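PDB 6YJO: FAD-binding PCMH-type domain-containing protein from Gibberella zeae, which probably acts as an oxidoreductase of the oxygen-dependent, FAD-linked family, carrying its flavin in covalent linkage. Local coordinates for residues A216-G221 with P405-F410; F235-T240 with G318-M323; I277-S282 with I382-F387. One frame throughout, in Å; residues are numbered along the deposited sequence.

Contact 1: residues A216-G221 with P405-F410; sequences ALRGAG and PINSAF
Arg218, in the last part of helix 211-220, meets the irregular chain around Ser408, where the CA atoms of Arg218 and Ser408 come within 5.0 Å. Segment 405-410 has no regular secondary structure here, and its residues 408-410 gather round the carbonyl oxygen of Arg218, which is the centre of an inverse gamma turn. Arg218 O receives Ser408 OG at 2.6 Å, with the hydroxyl tilted 22° from the carbonyl plane. Two weak bonds from successive amides reach the same oxygen, Ala409 N at 3.3 Å and Phe410 N at 3.4 Å from Arg218 O, giving this buried acceptor three donors. Gly219 follows with a positive phi and passes close to the backbone of Ala409 and Phe410.

The side chain of Arg218 runs extended from CG to NE alongside residues 406-408. Its CB packs on Ser408 OG and its CD lies 3.9 Å from Ile406 CD1, the two side chains passing at a slant. At the far end NH1 gives a bent bond (139° at the hydrogen) to Asn407 O, 2.9 Å away, entering in the carbonyl plane on a lone pair. NH1 also forms a salt bridge with Asp207, and NH2 bonds to Phe190 O, so the guanidinium is fixed from several sides. The side-chain amide of Asn407 is held in turn, its ND2 bonding to Tyr211 O and to Asp207 OD1. Phe410 lies beside FAD-binding Tyr457.

Leu482 and Leu485 of helix 479-489 pack on Ala216, while Trp215 of helix 211-220 touches Asn407 and Ala409; the loop between strands 380-386 and 417-423 is thereby fastened to helix 211-220, which rests in turn on helix 479-489.

Contact 2: residues F235-T240 with G318-M323; sequences FAAPET and GGWIQM
Pro238 and Trp320 face each other where the chain leaving strand 226-236 passes the start of helix 320-326; the CA atoms of Glu239 and Gly319 are 5.3 Å apart, those of Pro238 and Trp320 6.0 Å. The tryptophan carries the contact. Its chi1 of 157° sets CG anti to the backbone N, and the indole extends towards residues 235-238. Ala237 places its methyl over one face of the five-membered ring in a CH-pi contact, CB lying 4.1 Å from the centroid and 22° off the normal. Phe235 meets the six-membered ring in an offset edge-to-face pair: the planes stand at 88°, the edge of the phenylalanine is directed at the indole face, and Phe235 CZ lies 3.9 Å from Trp320 CH2. Pro238 brings its ring obliquely to the benzo side, its CD 3.6 Å from Trp320 CE3, while Pro238 O lies 3.3 Å from Trp320 CB.

Phe150 and Ala156 also touch the indole, and His183 stacks on Phe235. At the helix start Gly319 N bonds to Gln322 OE1 at 3.3 Å, in the plane of the Gln322 side-chain carbonyl and on a lone pair. This is the half of a capping box in which the N3 side chain accepts from the N-cap amide, and it sets the first turn of a helix whose leading indole packs against the end of a strand of the six-stranded antiparallel sheet.

Contact 3: residues I277-S282 with I382-F387; sequences IYMGPS and ILIDLF
Ile277 and Ile384 pair across neighbouring antiparallel strands, whose axes approach to 4.8 Å with their directions 159° apart. Four backbone hydrogen bonds link them. The Ile277-Ile384 pair is hydrogen-bonded in both directions, as is Met279-Ile382, where Met279 N to Ile382 O (2.8 Å, 168° at the hydrogen) is the straightest. Tyr278 and Leu383 form the non-hydrogen-bonded pair between them, and Tyr278 CA adds a CA-H...O contact to Ile382 O at 3.3 Å.

Apolar contacts divide between the two faces. On one, Ile277 and Ile384 run alongside in the same direction, with Ile277 CG2 3.7 Å from Ile384 CB. Met279, with CG anti to its carbonyl carbon (chi1 -49°) and chi2 extended, brings SD to 4.0 Å from Ile384 CD1. On the other, Leu383 CD2 abuts the rim of the Tyr278 ring, roughly in its plane, and lies 3.8 Å from Tyr278 CB; the side chain of Leu383 is about 7 Å from the FAD.

The strands are central members of a seven-stranded antiparallel sheet, flanked by strands 283-290 and 417-423. Helices 252-268 and 357-371 cover the isoleucine and methionine face: Met262 meets Ile277, Leu259 meets Ile384, and Phe363 and Leu367 each touch Met279 and Ile382.

Overall arrangement
From the N terminus, helix 211-220 supplies the first half of contact 1, and strand 226-236, next in the chain, leads into that of contact 2. Strand 273-280 then begins contact 3, before residues 318-323 close contact 2 and strand 380-386 closes contact 3. These two loops therefore cross, and both nest inside the longer one that residues 405-410 close at contact 1. Contact 2 ties the six-stranded sheet to helix 320-326, contact 3 joins two strands of the seven-stranded sheet, and contact 1 fastens the loop between strands 380-386 and 417-423 of that sheet to helix 211-220. Contacts 1 and 3 touch, Phe410 CZ lying 3.8 Å from Phe387 CZ; contact 2 stands apart from both.

Contact 1: residues A216-G221 with P405-F410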
loop_
_atom_site.group_PDB
_atom_site.type_symbol
_atom_site.label_atom_id
_atom_site.label_comp_id
_atom_site.label_asym_id
_atom_site.label_seq_id
_atom_site.Cartn_x
_atom_site.Cartn_y
_atom_site.Cartn_z
ATOM N N ALA A 216 -6.175 -9.290 12.204
ATOM C CA ALA A 216 -6.890 -8.569 11.155
ATOM C C ALA A 216 -6.213 -7.242 10.842
ATOM O O ALA A 216 -6.200 -6.804 9.686
ATOM C CB ALA A 216 -8.344 -8.345 11.572
ATOM N N LEU A 217 -5.647 -6.581 11.855
ATOM C CA LEU A 217 -4.970 -5.311 11.613
ATOM C C LEU A 217 -3.763 -5.483 10.705
ATOM O O LEU A 217 -3.414 -4.560 9.957
ATOM C CB LEU A 217 -4.550 -4.671 12.940
ATOM C CG LEU A 217 -5.699 -4.266 13.863
ATOM C CD1 LEU A 217 -5.193 -3.479 15.061
ATOM C CD2 LEU A 217 -6.748 -3.463 13.110
ATOM N N ARG A 218 -3.107 -6.645 10.755
ATOM C CA ARG A 218 -1.999 -6.944 9.848
ATOM C C ARG A 218 -2.555 -7.418 8.504
ATOM O O ARG A 218 -2.385 -8.566 8.090
ATOM C CB ARG A 218 -1.068 -7.994 10.446
ATOM C CG ARG A 218 -0.292 -7.561 11.682
ATOM C CD ARG A 218 0.803 -8.568 12.005
ATOM N NE ARG A 218 1.489 -8.266 13.258
ATOM C CZ ARG A 218 1.134 -8.742 14.451
ATOM N NH1 ARG A 218 0.094 -9.557 14.577
ATOM N NH2 ARG A 218 1.829 -8.400 15.527
ATOM N N GLY A 219 -3.228 -6.503 7.808
ATOM C CA GLY A 219 -3.664 -6.813 6.459
ATOM C C GLY A 219 -4.973 -6.190 6.012
ATOM O O GLY A 219 -5.145 -5.877 4.829
ATOM N N ALA A 220 -5.905 -6.001 6.944
ATOM C CA ALA A 220 -7.248 -5.562 6.588
ATOM C C ALA A 220 -7.840 -4.715 7.705
ATOM O O ALA A 220 -9.045 -4.758 7.966
ATOM C CB ALA A 220 -8.156 -6.755 6.285
ATOM N N GLY A 221 -6.998 -3.929 8.372
ATOM C CA GLY A 221 -7.439 -3.196 9.550
ATOM C C GLY A 221 -8.317 -1.999 9.262
ATOM O O GLY A 221 -8.908 -1.456 10.201
ATOM N N PRO A 405 5.549 -18.541 12.837
ATOM C CA PRO A 405 5.001 -17.704 11.761
ATOM C C PRO A 405 4.342 -16.442 12.304
ATOM O O PRO A 405 3.941 -16.362 13.467
ATOM C CB PRO A 405 3.972 -18.619 11.084
ATOM C CG PRO A 405 4.340 -20.014 11.515
ATOM C CD PRO A 405 4.914 -19.868 12.888
ATOM N N ILE A 406 4.226 -15.441 11.433
ATOM C CA ILE A 406 3.581 -14.188 11.806
ATOM C C ILE A 406 2.072 -14.385 11.859
ATOM O O ILE A 406 1.486 -15.136 11.069
ATOM C CB ILE A 406 3.960 -13.055 10.834
ATOM C CG1 ILE A 406 3.395 -11.720 11.329
ATOM C CG2 ILE A 406 3.474 -13.365 9.422
ATOM C CD1 ILE A 406 3.813 -10.529 10.494
ATOM N N ASN A 407 1.440 -13.700 12.812
ATOM C CA ASN A 407 -0.012 -13.717 13.002
ATOM C C ASN A 407 -0.598 -12.611 12.134
ATOM O O ASN A 407 -0.751 -11.468 12.565
ATOM C CB ASN A 407 -0.359 -13.525 14.475
ATOM C CG ASN A 407 -1.850 -13.554 14.736
ATOM O OD1 ASN A 407 -2.586 -14.336 14.130
ATOM N ND2 ASN A 407 -2.303 -12.710 15.658
ATOM N N SER A 408 -0.931 -12.950 10.890
ATOM C CA SER A 408 -1.332 -11.935 9.928
ATOM C C SER A 408 -2.348 -12.503 8.949
ATOM O O SER A 408 -2.205 -13.635 8.473
ATOM C CB SER A 408 -0.118 -11.389 9.164
ATOM O OG SER A 408 -0.515 -10.411 8.225
ATOM N N ALA A 409 -3.365 -11.693 8.642
ATOM C CA ALA A 409 -4.381 -12.089 7.677
ATOM C C ALA A 409 -3.904 -11.963 6.236
ATOM O O ALA A 409 -4.532 -12.536 5.344
ATOM C CB ALA A 409 -5.643 -11.253 7.877
ATOM N N PHE A 410 -2.825 -11.222 5.988
ATOM C CA PHE A 410 -2.291 -11.049 4.644
ATOM C C PHE A 410 -2.047 -12.412 3.996
ATOM O O PHE A 410 -1.307 -13.235 4.560
ATOM C CB PHE A 410 -0.989 -10.252 4.684
ATOM C CG PHE A 410 -0.412 -9.956 3.323
ATOM C CD1 PHE A 410 -0.858 -8.866 2.588
ATOM C CD2 PHE A 410 0.582 -10.760 2.783
ATOM C CE1 PHE A 410 -0.334 -8.588 1.344
ATOM C CE2 PHE A 410 1.113 -10.482 1.534
ATOM C CZ PHE A 410 0.653 -9.393 0.816
#

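Contact 2: residues F235-T240 with G318-M323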
loop_
_atom_site.group_PDB
_atom_site.type_symbol
_atom_site.label_atom_id
_atom_site.label_comp_id
_atom_site.label_asym_id
_atom_site.label_seq_id
_atom_site.Cartn_x
_atom_site.Cartn_y
_atom_site.Cartn_z
ATOM N N PHE A 235 14.531 -1.603 12.271
ATOM C CA PHE A 235 15.839 -2.157 11.958
ATOM C C PHE A 235 16.832 -1.017 11.759
ATOM O O PHE A 235 16.451 0.142 11.570
ATOM C CB PHE A 235 15.781 -3.049 10.710
ATOM C CG PHE A 235 15.470 -2.306 9.438
ATOM C CD1 PHE A 235 16.482 -1.716 8.700
ATOM C CD2 PHE A 235 14.169 -2.210 8.973
ATOM C CE1 PHE A 235 16.204 -1.034 7.530
ATOM C CE2 PHE A 235 13.885 -1.531 7.801
ATOM C CZ PHE A 235 14.903 -0.942 7.080
ATOM N N ALA A 236 18.118 -1.352 11.818
ATOM C CA ALA A 236 19.157 -0.335 11.719
ATOM C C ALA A 236 19.270 0.144 10.277
ATOM O O ALA A 236 19.495 -0.662 9.367
ATOM C CB ALA A 236 20.494 -0.889 12.206
ATOM N N ALA A 237 19.104 1.445 10.068
ATOM C CA ALA A 237 19.222 2.010 8.730
ATOM C C ALA A 237 20.603 1.687 8.171
ATOM O O ALA A 237 21.611 2.067 8.787
ATOM C CB ALA A 237 19.005 3.521 8.755
ATOM N N PRO A 238 20.709 1.008 7.030
ATOM C CA PRO A 238 22.035 0.665 6.519
ATOM C C PRO A 238 22.777 1.914 6.075
ATOM O O PRO A 238 22.184 2.936 5.728
ATOM C CB PRO A 238 21.738 -0.263 5.338
ATOM C CG PRO A 238 20.415 0.194 4.841
ATOM C CD PRO A 238 19.655 0.720 6.040
ATOM N N GLU A 239 24.103 1.820 6.103
ATOM C CA GLU A 239 24.967 2.927 5.723
ATOM C C GLU A 239 25.478 2.810 4.296
ATOM O O GLU A 239 25.951 3.809 3.740
ATOM C CB GLU A 239 26.158 3.015 6.691
ATOM C CG GLU A 239 26.986 1.742 6.778
ATOM C CD GLU A 239 28.151 1.864 7.748
ATOM O OE1 GLU A 239 28.187 2.846 8.522
ATOM O OE2 GLU A 239 29.032 0.979 7.736
ATOM N N THR A 240 25.376 1.627 3.695
ATOM C CA THR A 240 25.906 1.338 2.365
ATOM C C THR A 240 24.760 0.794 1.519
ATOM O O THR A 240 24.392 -0.378 1.641
ATOM C CB THR A 240 27.064 0.347 2.462
ATOM O OG1 THR A 240 28.144 0.945 3.190
ATOM C CG2 THR A 240 27.548 -0.069 1.083
ATOM N N GLY A 318 25.481 5.164 -1.614
ATOM C CA GLY A 318 25.262 6.292 -0.736
ATOM C C GLY A 318 24.490 5.903 0.508
ATOM O O GLY A 318 24.355 4.724 0.835
ATOM N N GLY A 319 23.989 6.923 1.203
ATOM C CA GLY A 319 23.275 6.712 2.443
ATOM C C GLY A 319 21.859 6.191 2.225
ATOM O O GLY A 319 21.354 6.111 1.108
ATOM N N TRP A 320 21.215 5.842 3.341
ATOM C CA TRP A 320 19.864 5.292 3.298
ATOM C C TRP A 320 18.847 6.370 2.952
ATOM O O TRP A 320 17.925 6.129 2.167
ATOM C CB TRP A 320 19.546 4.641 4.647
ATOM C CG TRP A 320 18.081 4.509 4.998
ATOM C CD1 TRP A 320 17.346 5.358 5.775
ATOM C CD2 TRP A 320 17.196 3.447 4.619
ATOM N NE1 TRP A 320 16.061 4.895 5.897
ATOM C CE2 TRP A 320 15.940 3.725 5.195
ATOM C CE3 TRP A 320 17.342 2.291 3.849
ATOM C CZ2 TRP A 320 14.835 2.894 5.018
ATOM C CZ3 TRP A 320 16.242 1.465 3.674
ATOM C CH2 TRP A 320 15.006 1.770 4.255
ATOM N N ILE A 321 19.006 7.564 3.527
ATOM C CA ILE A 321 18.124 8.678 3.204
ATOM C C ILE A 321 18.342 9.124 1.767
ATOM O O ILE A 321 17.430 9.661 1.130
ATOM C CB ILE A 321 18.344 9.831 4.205
ATOM C CG1 ILE A 321 17.916 9.398 5.614
ATOM C CG2 ILE A 321 17.578 11.076 3.775
ATOM C CD1 ILE A 321 16.408 9.164 5.771
ATOM N N GLN A 322 19.540 8.901 1.228
ATOM C CA GLN A 322 19.791 9.232 -0.169
ATOM C C GLN A 322 18.972 8.340 -1.094
ATOM O O GLN A 322 18.382 8.818 -2.069
ATOM C CB GLN A 322 21.286 9.110 -0.469
ATOM C CG GLN A 322 21.788 10.024 -1.561
ATOM C CD GLN A 322 23.293 10.227 -1.499
ATOM O OE1 GLN A 322 23.998 9.519 -0.780
ATOM N NE2 GLN A 322 23.790 11.206 -2.246
ATOM N N MET A 323 18.911 7.041 -0.793
ATOM C CA MET A 323 18.147 6.125 -1.633
ATOM C C MET A 323 16.655 6.436 -1.579
ATOM O O MET A 323 15.962 6.352 -2.599
ATOM C CB MET A 323 18.413 4.681 -1.204
ATOM C CG MET A 323 17.540 3.634 -1.896
ATOM S SD MET A 323 15.892 3.423 -1.163
ATOM C CE MET A 323 16.296 3.099 0.558
#

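Contact 3: residues I277-S282 with I382-F387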
loop_
_atom_site.group_PDB
_atom_site.type_symbol
_atom_site.label_atom_id
_atom_site.label_comp_id
_atom_site.label_asym_id
_atom_site.label_seq_id
_atom_site.Cartn_x
_atom_site.Cartn_y
_atom_site.Cartn_z
ATOM N N ILE A 277 10.578 -4.116 -12.246
ATOM C CA ILE A 277 10.742 -3.720 -13.643
ATOM C C ILE A 277 9.579 -2.827 -14.045
ATOM O O ILE A 277 8.428 -3.273 -14.071
ATOM C CB ILE A 277 10.846 -4.925 -14.597
ATOM C CG1 ILE A 277 10.993 -4.418 -16.039
ATOM C CG2 ILE A 277 9.634 -5.842 -14.471
ATOM C CD1 ILE A 277 11.269 -5.495 -17.054
ATOM N N TYR A 278 9.889 -1.575 -14.371
ATOM C CA TYR A 278 8.935 -0.690 -15.024
ATOM C C TYR A 278 8.805 -1.080 -16.491
ATOM O O TYR A 278 9.810 -1.179 -17.204
ATOM C CB TYR A 278 9.410 0.762 -14.894
ATOM C CG TYR A 278 8.759 1.740 -15.852
ATOM C CD1 TYR A 278 9.177 1.833 -17.177
ATOM C CD2 TYR A 278 7.750 2.593 -15.427
ATOM C CE1 TYR A 278 8.591 2.723 -18.052
ATOM C CE2 TYR A 278 7.163 3.491 -16.296
ATOM C CZ TYR A 278 7.586 3.551 -17.608
ATOM O OH TYR A 278 7.001 4.444 -18.478
ATOM N N MET A 279 7.575 -1.315 -16.940
ATOM C CA MET A 279 7.287 -1.504 -18.357
ATOM C C MET A 279 6.321 -0.416 -18.797
ATOM O O MET A 279 5.228 -0.287 -18.235
ATOM C CB MET A 279 6.693 -2.882 -18.634
ATOM C CG MET A 279 7.454 -4.030 -18.010
ATOM S SD MET A 279 6.829 -5.643 -18.526
ATOM C CE MET A 279 7.095 -5.583 -20.296
ATOM N N GLY A 280 6.726 0.358 -19.800
ATOM C CA GLY A 280 5.896 1.403 -20.344
ATOM C C GLY A 280 5.690 1.235 -21.834
ATOM O O GLY A 280 6.153 0.267 -22.446
ATOM N N PRO A 281 4.986 2.186 -22.451
ATOM C CA PRO A 281 4.646 2.039 -23.875
ATOM C C PRO A 281 5.837 2.113 -24.815
ATOM O O PRO A 281 5.716 1.662 -25.961
ATOM C CB PRO A 281 3.674 3.200 -24.123
ATOM C CG PRO A 281 4.008 4.208 -23.059
ATOM C CD PRO A 281 4.391 3.397 -21.859
ATOM N N SER A 282 6.977 2.655 -24.383
ATOM C CA SER A 282 8.116 2.860 -25.269
ATOM C C SER A 282 9.400 2.192 -24.793
ATOM O O SER A 282 10.437 2.348 -25.447
ATOM C CB SER A 282 8.365 4.362 -25.462
ATOM O OG SER A 282 7.833 5.108 -24.381
ATOM N N ILE A 382 3.512 -0.170 -16.054
ATOM C CA ILE A 382 3.380 -1.397 -15.274
ATOM C C ILE A 382 4.612 -1.573 -14.395
ATOM O O ILE A 382 5.743 -1.376 -14.848
ATOM C CB ILE A 382 3.183 -2.621 -16.194
ATOM C CG1 ILE A 382 1.875 -2.478 -16.979
ATOM C CG2 ILE A 382 3.202 -3.916 -15.377
ATOM C CD1 ILE A 382 1.642 -3.559 -18.019
ATOM N N LEU A 383 4.389 -1.955 -13.137
ATOM C CA LEU A 383 5.458 -2.210 -12.176
ATOM C C LEU A 383 5.320 -3.637 -11.665
ATOM O O LEU A 383 4.287 -3.993 -11.084
ATOM C CB LEU A 383 5.406 -1.217 -11.012
ATOM C CG LEU A 383 5.577 0.263 -11.358
ATOM C CD1 LEU A 383 5.584 1.114 -10.101
ATOM C CD2 LEU A 383 6.843 0.480 -12.161
ATOM N N ILE A 384 6.353 -4.449 -11.883
ATOM C CA ILE A 384 6.379 -5.842 -11.452
ATOM C C ILE A 384 7.499 -5.969 -10.428
ATOM O O ILE A 384 8.677 -6.067 -10.790
ATOM C CB ILE A 384 6.587 -6.813 -12.617
ATOM C CG1 ILE A 384 5.822 -6.337 -13.851
ATOM C CG2 ILE A 384 6.134 -8.210 -12.226
ATOM C CD1 ILE A 384 5.863 -7.317 -15.005
ATOM N N ASP A 385 7.143 -5.969 -9.147
ATOM C CA ASP A 385 8.124 -6.158 -8.090
ATOM C C ASP A 385 8.441 -7.637 -7.924
ATOM O O ASP A 385 7.566 -8.494 -8.067
ATOM C CB ASP A 385 7.600 -5.596 -6.769
ATOM C CG ASP A 385 7.474 -4.088 -6.782
ATOM O OD1 ASP A 385 8.516 -3.402 -6.716
ATOM O OD2 ASP A 385 6.332 -3.587 -6.857
ATOM N N LEU A 386 9.703 -7.934 -7.628
ATOM C CA LEU A 386 10.073 -9.264 -7.160
ATOM C C LEU A 386 9.719 -9.337 -5.679
ATOM O O LEU A 386 10.366 -8.699 -4.842
ATOM C CB LEU A 386 11.551 -9.537 -7.422
ATOM C CG LEU A 386 11.979 -9.400 -8.890
ATOM C CD1 LEU A 386 13.355 -10.019 -9.114
ATOM C CD2 LEU A 386 10.949 -10.015 -9.840
ATOM N N PHE A 387 8.685 -10.115 -5.359
ATOM C CA PHE A 387 7.955 -10.010 -4.102
ATOM C C PHE A 387 8.288 -11.115 -3.109
ATOM O O PHE A 387 8.544 -10.830 -1.935
ATOM C CB PHE A 387 6.453 -10.027 -4.402
ATOM C CG PHE A 387 5.582 -9.874 -3.192
ATOM C CD1 PHE A 387 5.258 -8.619 -2.711
ATOM C CD2 PHE A 387 5.066 -10.986 -2.551
ATOM C CE1 PHE A 387 4.444 -8.475 -1.604
ATOM C CE2 PHE A 387 4.253 -10.847 -1.445
ATOM C CZ PHE A 387 3.944 -9.588 -0.973
#